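Local atomic coordinates of DUF7790 domain-containing protein (Leptospira interrogans serogroup Icterohaemorrhagiae serovar copenhageni, PDB entry 6ULO), a protein that is of unknown function but is probably membrane-anchored and belongs to a family grouped with the NADP-binding Rossmann folds. Residues A[64-69]-A[84-89]; A[306-311]-A[318-323]; A[97-102]-A[143-148]. All coordinates share one frame; numbering follows the deposited sequence.

Interaction 1. Residues A[64-69]-A[84-89]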
loop_
_atom_site.group_PDB
_atom_site.type_symbol
_atom_site.label_atom_id
_atom_site.label_comp_id
_atom_site.label_asym_id
_atom_site.label_seq_id
_atom_site.Cartn_x
_atom_site.Cartn_y
_atom_site.Cartn_z
ATOM N N GLY A 64 5.569 0.014 -12.938
ATOM C CA GLY A 64 5.604 -1.435 -13.033
ATOM C C GLY A 64 6.432 -2.035 -11.901
ATOM O O GLY A 64 6.565 -1.470 -10.804
ATOM N N ASN A 65 6.997 -3.211 -12.178
ATOM C CA ASN A 65 7.761 -3.957 -11.183
ATOM C C ASN A 65 6.908 -4.305 -9.969
ATOM O O ASN A 65 5.673 -4.298 -10.071
ATOM C CB ASN A 65 9.054 -3.224 -10.822
ATOM C CG ASN A 65 10.026 -3.203 -12.000
ATOM O OD1 ASN A 65 10.400 -4.245 -12.518
ATOM N ND2 ASN A 65 10.400 -2.032 -12.440
ATOM N N VAL A 66 7.522 -4.659 -8.843
ATOM C CA VAL A 66 6.753 -5.128 -7.688
ATOM C C VAL A 66 6.319 -3.943 -6.829
ATOM O O VAL A 66 7.034 -2.940 -6.697
ATOM C CB VAL A 66 7.557 -6.192 -6.899
ATOM C CG1 VAL A 66 6.820 -6.644 -5.640
ATOM C CG2 VAL A 66 7.850 -7.376 -7.818
ATOM N N TYR A 67 5.152 -4.051 -6.197
ATOM C CA TYR A 67 4.644 -3.029 -5.290
ATOM C C TYR A 67 4.739 -3.579 -3.871
ATOM O O TYR A 67 4.335 -4.728 -3.644
ATOM C CB TYR A 67 3.159 -2.767 -5.628
ATOM C CG TYR A 67 2.566 -1.655 -4.807
ATOM C CD1 TYR A 67 2.421 -0.394 -5.346
ATOM C CD2 TYR A 67 2.180 -1.851 -3.490
ATOM C CE1 TYR A 67 1.897 0.661 -4.605
ATOM C CE2 TYR A 67 1.651 -0.799 -2.741
ATOM C CZ TYR A 67 1.521 0.454 -3.321
ATOM O OH TYR A 67 1.013 1.509 -2.600
ATOM N N VAL A 68 5.227 -2.772 -2.908
ATOM C CA VAL A 68 5.183 -3.112 -1.478
ATOM C C VAL A 68 4.541 -1.948 -0.738
ATOM O O VAL A 68 4.960 -0.805 -0.932
ATOM C CB VAL A 68 6.598 -3.340 -0.915
ATOM C CG1 VAL A 68 6.527 -3.669 0.576
ATOM C CG2 VAL A 68 7.306 -4.425 -1.744
ATOM N N GLY A 69 3.544 -2.207 0.104
ATOM C CA GLY A 69 2.970 -1.098 0.859
ATOM C C GLY A 69 2.347 -1.488 2.171
ATOM O O GLY A 69 1.796 -2.589 2.325
ATOM N N SER A 84 1.636 -2.328 -11.476
ATOM C CA SER A 84 2.533 -3.229 -10.759
ATOM C C SER A 84 2.309 -4.685 -11.169
ATOM O O SER A 84 1.176 -5.113 -11.397
ATOM C CB SER A 84 2.295 -3.079 -9.260
ATOM O OG SER A 84 2.410 -1.730 -8.839
ATOM N N ASP A 85 3.395 -5.463 -11.211
ATOM C CA ASP A 85 3.275 -6.868 -11.595
ATOM C C ASP A 85 2.763 -7.740 -10.452
ATOM O O ASP A 85 2.091 -8.743 -10.693
ATOM C CB ASP A 85 4.639 -7.421 -11.999
ATOM C CG ASP A 85 5.249 -6.711 -13.164
ATOM O OD1 ASP A 85 4.512 -6.405 -14.113
ATOM O OD2 ASP A 85 6.501 -6.530 -13.149
ATOM N N PHE A 86 3.110 -7.399 -9.212
ATOM C CA PHE A 86 2.724 -8.130 -8.012
ATOM C C PHE A 86 2.619 -7.101 -6.905
ATOM O O PHE A 86 3.278 -6.060 -6.968
ATOM C CB PHE A 86 3.778 -9.178 -7.606
ATOM C CG PHE A 86 4.117 -10.169 -8.695
ATOM C CD1 PHE A 86 3.346 -11.317 -8.858
ATOM C CD2 PHE A 86 5.162 -9.948 -9.574
ATOM C CE1 PHE A 86 3.607 -12.229 -9.866
ATOM C CE2 PHE A 86 5.445 -10.870 -10.589
ATOM C CZ PHE A 86 4.646 -12.005 -10.737
ATOM N N ILE A 87 1.767 -7.377 -5.923
ATOM C CA ILE A 87 1.507 -6.443 -4.829
ATOM C C ILE A 87 1.676 -7.160 -3.495
ATOM O O ILE A 87 0.875 -8.050 -3.171
ATOM C CB ILE A 87 0.094 -5.847 -4.910
ATOM C CG1 ILE A 87 -0.159 -5.173 -6.251
ATOM C CG2 ILE A 87 -0.139 -4.895 -3.731
ATOM C CD1 ILE A 87 -1.591 -4.704 -6.441
ATOM N N TYR A 88 2.683 -6.755 -2.710
ATOM C CA TYR A 88 2.760 -7.146 -1.304
ATOM C C TYR A 88 2.092 -6.075 -0.433
ATOM O O TYR A 88 2.463 -4.899 -0.486
ATOM C CB TYR A 88 4.217 -7.284 -0.864
ATOM C CG TYR A 88 4.831 -8.638 -1.140
ATOM C CD1 TYR A 88 4.275 -9.807 -0.625
ATOM C CD2 TYR A 88 6.064 -8.732 -1.793
ATOM C CE1 TYR A 88 4.903 -11.065 -0.813
ATOM C CE2 TYR A 88 6.710 -9.968 -1.960
ATOM C CZ TYR A 88 6.116 -11.107 -1.459
ATOM O OH TYR A 88 6.767 -12.286 -1.627
ATOM N N LEU A 89 1.131 -6.480 0.367
ATOM C CA LEU A 89 0.490 -5.605 1.348
ATOM C C LEU A 89 1.025 -6.061 2.688
ATOM O O LEU A 89 0.543 -7.042 3.259
ATOM C CB LEU A 89 -1.031 -5.705 1.259
ATOM C CG LEU A 89 -1.593 -5.354 -0.123
ATOM C CD1 LEU A 89 -3.075 -5.596 -0.127
ATOM C CD2 LEU A 89 -1.324 -3.898 -0.450
HETATM O O HOH W 1 5.029 -1.096 -8.569
HETATM O O HOH W 2 6.464 -4.143 -14.910
#

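Interaction 2. Residues A[306-311]-A[318-323]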
loop_
_atom_site.group_PDB
_atom_site.type_symbol
_atom_site.label_atom_id
_atom_site.label_comp_id
_atom_site.label_asym_id
_atom_site.label_seq_id
_atom_site.Cartn_x
_atom_site.Cartn_y
_atom_site.Cartn_z
ATOM N N GLY A 306 16.613 17.411 1.466
ATOM C CA GLY A 306 16.723 16.840 0.145
ATOM C C GLY A 306 15.571 17.119 -0.796
ATOM O O GLY A 306 15.634 16.738 -1.968
ATOM N N GLY A 307 14.539 17.812 -0.330
ATOM C CA GLY A 307 13.295 17.942 -1.083
ATOM C C GLY A 307 13.185 19.203 -1.923
ATOM O O GLY A 307 13.598 20.285 -1.503
ATOM N N THR A 308 12.607 19.048 -3.114
ATOM C CA THR A 308 12.159 20.156 -3.961
ATOM C C THR A 308 10.641 20.170 -3.881
ATOM O O THR A 308 9.991 19.168 -4.230
ATOM C CB THR A 308 12.584 19.923 -5.413
ATOM O OG1 THR A 308 14.012 19.852 -5.496
ATOM C CG2 THR A 308 12.093 21.037 -6.302
ATOM N N VAL A 309 10.082 21.277 -3.395
ATOM C CA VAL A 309 8.710 21.350 -2.893
ATOM C C VAL A 309 7.813 22.097 -3.881
ATOM O O VAL A 309 8.135 23.217 -4.317
ATOM C CB VAL A 309 8.645 22.006 -1.500
ATOM C CG1 VAL A 309 7.244 21.891 -0.929
ATOM C CG2 VAL A 309 9.681 21.408 -0.552
ATOM N N ASP A 310 6.682 21.489 -4.221
ATOM C CA ASP A 310 5.545 22.171 -4.837
ATOM C C ASP A 310 4.649 22.589 -3.675
ATOM O O ASP A 310 3.898 21.781 -3.117
ATOM C CB ASP A 310 4.873 21.238 -5.839
ATOM C CG ASP A 310 3.502 21.735 -6.319
ATOM O OD1 ASP A 310 2.971 22.749 -5.796
ATOM O OD2 ASP A 310 2.961 21.087 -7.250
ATOM N N LYS A 311 4.767 23.865 -3.292
ATOM C CA LYS A 311 4.030 24.401 -2.151
ATOM C C LYS A 311 2.570 24.681 -2.478
ATOM O O LYS A 311 1.754 24.797 -1.559
ATOM C CB LYS A 311 4.706 25.675 -1.619
ATOM C CG LYS A 311 6.065 25.367 -0.983
ATOM C CD LYS A 311 6.711 26.555 -0.305
ATOM C CE LYS A 311 5.992 26.862 0.978
ATOM N NZ LYS A 311 6.666 28.000 1.682
ATOM N N VAL A 318 12.043 14.221 -3.351
ATOM C CA VAL A 318 13.376 14.230 -2.751
ATOM C C VAL A 318 14.344 13.774 -3.834
ATOM O O VAL A 318 14.488 12.563 -4.089
ATOM C CB VAL A 318 13.486 13.374 -1.487
ATOM C CG1 VAL A 318 14.930 13.337 -1.000
ATOM C CG2 VAL A 318 12.575 13.913 -0.388
ATOM N N ASP A 319 14.979 14.745 -4.488
ATOM C CA ASP A 319 15.877 14.486 -5.592
ATOM C C ASP A 319 17.314 14.877 -5.270
ATOM O O ASP A 319 18.180 14.748 -6.138
ATOM C CB ASP A 319 15.383 15.193 -6.867
ATOM C CG ASP A 319 15.051 16.665 -6.651
ATOM O OD1 ASP A 319 15.303 17.207 -5.551
ATOM O OD2 ASP A 319 14.501 17.280 -7.592
ATOM N N LYS A 320 17.589 15.330 -4.046
ATOM C CA LYS A 320 18.916 15.731 -3.604
ATOM C C LYS A 320 19.439 14.695 -2.631
ATOM O O LYS A 320 18.691 13.888 -2.087
ATOM C CB LYS A 320 18.852 17.103 -2.926
ATOM C CG LYS A 320 18.474 18.236 -3.880
ATOM C CD LYS A 320 18.297 19.600 -3.183
ATOM C CE LYS A 320 16.996 19.702 -2.387
ATOM N NZ LYS A 320 16.779 21.061 -1.814
ATOM N N GLU A 321 20.735 14.728 -2.408
ATOM C CA GLU A 321 21.381 13.670 -1.664
ATOM C C GLU A 321 21.972 14.170 -0.366
ATOM O O GLU A 321 22.258 15.367 -0.206
ATOM C CB GLU A 321 22.472 13.026 -2.516
ATOM C CG GLU A 321 21.888 12.382 -3.718
ATOM C CD GLU A 321 22.917 11.832 -4.668
ATOM O OE1 GLU A 321 24.131 12.016 -4.444
ATOM O OE2 GLU A 321 22.486 11.201 -5.650
ATOM N N PRO A 322 22.185 13.266 0.588
ATOM C CA PRO A 322 22.730 13.681 1.873
ATOM C C PRO A 322 24.111 14.269 1.661
ATOM O O PRO A 322 24.918 13.750 0.885
ATOM C CB PRO A 322 22.789 12.372 2.668
ATOM C CG PRO A 322 22.838 11.300 1.625
ATOM C CD PRO A 322 21.937 11.811 0.546
ATOM N N VAL A 323 24.354 15.393 2.306
ATOM C CA VAL A 323 25.674 16.000 2.334
ATOM C C VAL A 323 26.301 15.634 3.668
ATOM O O VAL A 323 25.652 15.749 4.718
ATOM C CB VAL A 323 25.590 17.522 2.139
ATOM C CG1 VAL A 323 26.969 18.153 2.217
ATOM C CG2 VAL A 323 24.932 17.839 0.806
#

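Interaction 3. Residues A[97-102]-A[143-148]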
loop_
_atom_site.group_PDB
_atom_site.type_symbol
_atom_site.label_atom_id
_atom_site.label_comp_id
_atom_site.label_asym_id
_atom_site.label_seq_id
_atom_site.Cartn_x
_atom_site.Cartn_y
_atom_site.Cartn_z
ATOM N N VAL A 97 -4.182 -6.729 7.888
ATOM C CA VAL A 97 -3.853 -7.904 7.088
ATOM C C VAL A 97 -5.118 -8.676 6.752
ATOM O O VAL A 97 -5.353 -9.043 5.594
ATOM C CB VAL A 97 -2.791 -8.780 7.797
ATOM C CG1 VAL A 97 -2.474 -10.018 6.949
ATOM C CG2 VAL A 97 -1.505 -7.972 8.079
ATOM N N HIS A 98 -5.995 -8.848 7.740
ATOM C CA HIS A 98 -7.214 -9.615 7.508
ATOM C C HIS A 98 -8.215 -8.860 6.652
ATOM O O HIS A 98 -8.868 -9.467 5.804
ATOM C CB HIS A 98 -7.821 -9.990 8.847
ATOM C CG HIS A 98 -7.113 -11.135 9.483
ATOM N ND1 HIS A 98 -7.244 -11.452 10.814
ATOM C CD2 HIS A 98 -6.306 -12.079 8.941
ATOM C CE1 HIS A 98 -6.539 -12.542 11.070
ATOM N NE2 HIS A 98 -5.963 -12.944 9.949
ATOM N N ALA A 99 -8.360 -7.533 6.847
ATOM C CA ALA A 99 -9.277 -6.782 5.999
ATOM C C ALA A 99 -8.793 -6.812 4.556
ATOM O O ALA A 99 -9.601 -6.907 3.630
ATOM C CB ALA A 99 -9.460 -5.352 6.520
ATOM N N ASN A 100 -7.481 -6.744 4.335
ATOM C CA ASN A 100 -6.991 -6.862 2.972
ATOM C C ASN A 100 -7.313 -8.237 2.383
ATOM O O ASN A 100 -7.579 -8.358 1.183
ATOM C CB ASN A 100 -5.487 -6.596 2.932
ATOM C CG ASN A 100 -5.145 -5.123 3.045
ATOM O OD1 ASN A 100 -5.938 -4.251 2.628
ATOM N ND2 ASN A 100 -3.966 -4.823 3.564
ATOM N N THR A 101 -7.216 -9.297 3.209
ATOM C CA THR A 101 -7.565 -10.644 2.761
ATOM C C THR A 101 -9.021 -10.700 2.318
ATOM O O THR A 101 -9.344 -11.304 1.291
ATOM C CB THR A 101 -7.293 -11.635 3.892
ATOM O OG1 THR A 101 -5.900 -11.620 4.221
ATOM C CG2 THR A 101 -7.724 -13.078 3.511
ATOM N N ILE A 102 -9.907 -10.052 3.073
ATOM C CA ILE A 102 -11.309 -9.960 2.673
ATOM C C ILE A 102 -11.449 -9.204 1.360
ATOM O O ILE A 102 -12.162 -9.641 0.455
ATOM C CB ILE A 102 -12.145 -9.314 3.792
ATOM C CG1 ILE A 102 -12.113 -10.193 5.044
ATOM C CG2 ILE A 102 -13.574 -9.061 3.297
ATOM C CD1 ILE A 102 -12.653 -9.486 6.285
ATOM N N LYS A 143 -15.410 -12.532 9.652
ATOM C CA LYS A 143 -16.689 -11.851 9.819
ATOM C C LYS A 143 -16.576 -10.736 10.847
ATOM O O LYS A 143 -17.153 -9.656 10.672
ATOM C CB LYS A 143 -17.791 -12.838 10.219
ATOM C CG LYS A 143 -18.122 -13.832 9.147
ATOM C CD LYS A 143 -19.198 -14.816 9.631
ATOM C CE LYS A 143 -20.354 -14.895 8.703
ATOM N NZ LYS A 143 -21.380 -15.861 9.180
ATOM N N LYS A 144 -15.827 -10.972 11.930
ATOM C CA LYS A 144 -15.613 -9.925 12.918
ATOM C C LYS A 144 -14.880 -8.745 12.295
ATOM O O LYS A 144 -15.251 -7.591 12.511
ATOM C CB LYS A 144 -14.803 -10.476 14.092
ATOM C CG LYS A 144 -15.550 -11.424 15.028
ATOM C CD LYS A 144 -14.598 -11.860 16.147
ATOM C CE LYS A 144 -15.256 -12.782 17.119
ATOM N NZ LYS A 144 -16.532 -12.189 17.541
ATOM N N VAL A 145 -13.823 -9.020 11.527
ATOM C CA VAL A 145 -13.097 -7.947 10.840
ATOM C C VAL A 145 -14.025 -7.192 9.896
ATOM O O VAL A 145 -14.015 -5.951 9.862
ATOM C CB VAL A 145 -11.840 -8.488 10.121
ATOM C CG1 VAL A 145 -11.233 -7.392 9.228
ATOM C CG2 VAL A 145 -10.827 -8.966 11.129
ATOM N N TYR A 146 -14.861 -7.909 9.140
ATOM C CA TYR A 146 -15.801 -7.238 8.240
ATOM C C TYR A 146 -16.676 -6.267 9.012
ATOM O O TYR A 146 -16.847 -5.111 8.611
ATOM C CB TYR A 146 -16.687 -8.271 7.517
ATOM C CG TYR A 146 -17.682 -7.608 6.580
ATOM C CD1 TYR A 146 -17.432 -7.540 5.206
ATOM C CD2 TYR A 146 -18.883 -7.086 7.054
ATOM C CE1 TYR A 146 -18.335 -6.901 4.336
ATOM C CE2 TYR A 146 -19.795 -6.456 6.201
ATOM C CZ TYR A 146 -19.515 -6.382 4.845
ATOM O OH TYR A 146 -20.427 -5.770 4.011
ATOM N N LYS A 147 -17.217 -6.710 10.140
ATOM C CA LYS A 147 -18.124 -5.872 10.917
ATOM C C LYS A 147 -17.416 -4.685 11.553
ATOM O O LYS A 147 -17.996 -3.604 11.640
ATOM C CB LYS A 147 -18.854 -6.714 11.949
ATOM C CG LYS A 147 -19.770 -7.693 11.272
ATOM C CD LYS A 147 -20.306 -8.710 12.264
ATOM C CE LYS A 147 -21.039 -9.834 11.555
ATOM N NZ LYS A 147 -21.542 -10.858 12.504
ATOM N N GLN A 148 -16.155 -4.840 11.951
ATOM C CA GLN A 148 -15.409 -3.710 12.498
ATOM C C GLN A 148 -15.040 -2.722 11.403
ATOM O O GLN A 148 -15.084 -1.503 11.613
ATOM C CB GLN A 148 -14.114 -4.231 13.099
ATOM C CG GLN A 148 -14.245 -4.991 14.366
ATOM C CD GLN A 148 -12.920 -5.575 14.770
ATOM O OE1 GLN A 148 -12.400 -6.466 14.101
ATOM N NE2 GLN A 148 -12.330 -5.030 15.816
#

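Interaction 1. Residues A[64-69]-A[84-89]
A parallel beta-alpha-beta unit, the building block of Rossmann-like folds, brings 64-69 and 84-89 together: strand 66-69 runs into helix 74-82, and the chain returns beside it as strand 86-91. Asn65 O opens the ladder by accepting from Asp85 N at 2.8 Å. Beyond it the backbone zips up in the alternating manner of parallel strands: Tyr67 N donates to Phe86 O, Tyr67 O accepts from Tyr88 N, and Gly69 N donates to Tyr88 O, so both backbone polar atoms of Tyr67, N and O, are used on this one neighbour. Val66 and Val68 turn their own backbones the other way, to strand 218-222 and Lys217 just before it, as befits an inner strand.

Side chains alternate between the two faces. Val66, Val68, Phe86 and Tyr88 share one face; helix 203-214 covers Val66, Val68 and Tyr88, and Phe86 packs against Lys190 and Arg216. There Val66 CG2 meets Phe86 CD2 at 4.1 Å, and the branched valines suit an extended backbone. On the face under helix 74-82, Tyr67 holds CG anti to its backbone N (chi1 -176°), which brings CD2 to 3.8 Å from Ile87 CG2, while its hydroxyl bonds Asn75. Gly69 follows on this face, where a beta carbon would run into the Tyr67 ring.

Where both segments begin, a water joins Asn65 N to the carboxylate of Asp85. A second water donates to Gly64 O and weakly to Val66 O, and also bonds Ser84 OG, at 2.7 Å; that small hydroxyl sits 3.5 Å from Tyr67 CB.

Interaction 2. Residues A[306-311]-A[318-323]
Gly306 and Gly307 meet Val318 and Lys320 at the edge of the mixed sheet, where the hairpin of strands 307-310 and 315-318 ends and the chain leaves toward its C-terminus. Gly307 and Val318 form an antiparallel non-hydrogen-bonded pair, with CA atoms 4.1 Å apart.

Backbone bonds converge on Gly306 O. Lys320 N reaches it at 3.2 Å, in the carbonyl plane and on a lone pair, and Asp319 N adds a weak, bent bond. Glycine suits position 306 because a beta carbon there would press against Val318 CG1 and Lys320 O.

Van der Waals packing on the Gly306 carbonyl comes from Val318 CG1, 3.6 Å from Gly306 O, and from the methylenes of Lys320, which fold over the Gly306 peptide. A bend at chi3 (-75°) carries Lys320 CE to 3.3 Å from Gly306 O.

Of the side-chain polar links, Lys320 NZ gives a weak bond to Gly307 O. The other joins Thr308 and Asp319, which cross at about a right angle. Asp319 CG stands between its own backbone N and carbonyl carbon (chi1 50°), swinging the carboxylate toward the threonine. Thr308 OG1 donates to the syn lone pair of Asp319 OD1 at 2.9 Å.

Interaction 3. Residues A[97-102]-A[143-148]
The His98 ring has Val145 CG2 at its edge, near its plane, and Tyr142, about one turn before Val145 on helix 139-166, meets it edge-to-face. The Tyr146 ring extends from the same helix as Val145, lies nearly parallel to the ring of Trp120, and is held at its hydroxyl by Leu119 O and Arg154. These groups belong to a helix-helix crossing, in which helices 94-109 and 139-166 pass almost perpendicular, at -94°, with 9.4 Å between the axes of the short segments.

So steep a crossing confines contact to a small patch, and Val145 fills its middle. The valine points at the other helix, and its two methyls divide the work. CG1, anti to the backbone N (chi1 171°), lodges against Ala99, 3.7 Å from its backbone N and 3.8 Å from its CB; alanine is small enough to let the methyl come down onto the backbone. CG2 instead touches His98 CB at 3.9 Å, where the imidazole leads away from the contact.

Ile102, one turn after His98, closes the other flank. Its long branch, ending in CD1, reaches across to the second helix, and the side chain crosses that of Val145 at a slant. No hydrogen bond links the two segments; the side chains meet by apolar packing, and Ile102 CD1 also rests against the backbone, 3.9 Å from Val145 CG1 and from Tyr146 N.

How the interactions relate
Along the chain the contacts follow in series: interaction 1, then interaction 3, then interaction 2. Interactions 1 and 3 are neighbours, with centres 21 Å apart, because strand 86-91 leads directly into helix 94-109; they touch where Leu89 CD1 packs 3.8 Å from Asn100 CG. Interaction 1 lies in the parallel part of the mixed sheet, near the centre of the chain, while interaction 2 finishes the same sheet at one of its two outermost strands, 307-310, about 17 Å away between nearest atoms. Interactions 2 and 3 sit on opposite sides of the chain's centre, 38 Å between centres. One sheet thus runs from a buried Rossmann-like core to a C-terminal edge, with the helix pair of interaction 3 packed beside the core.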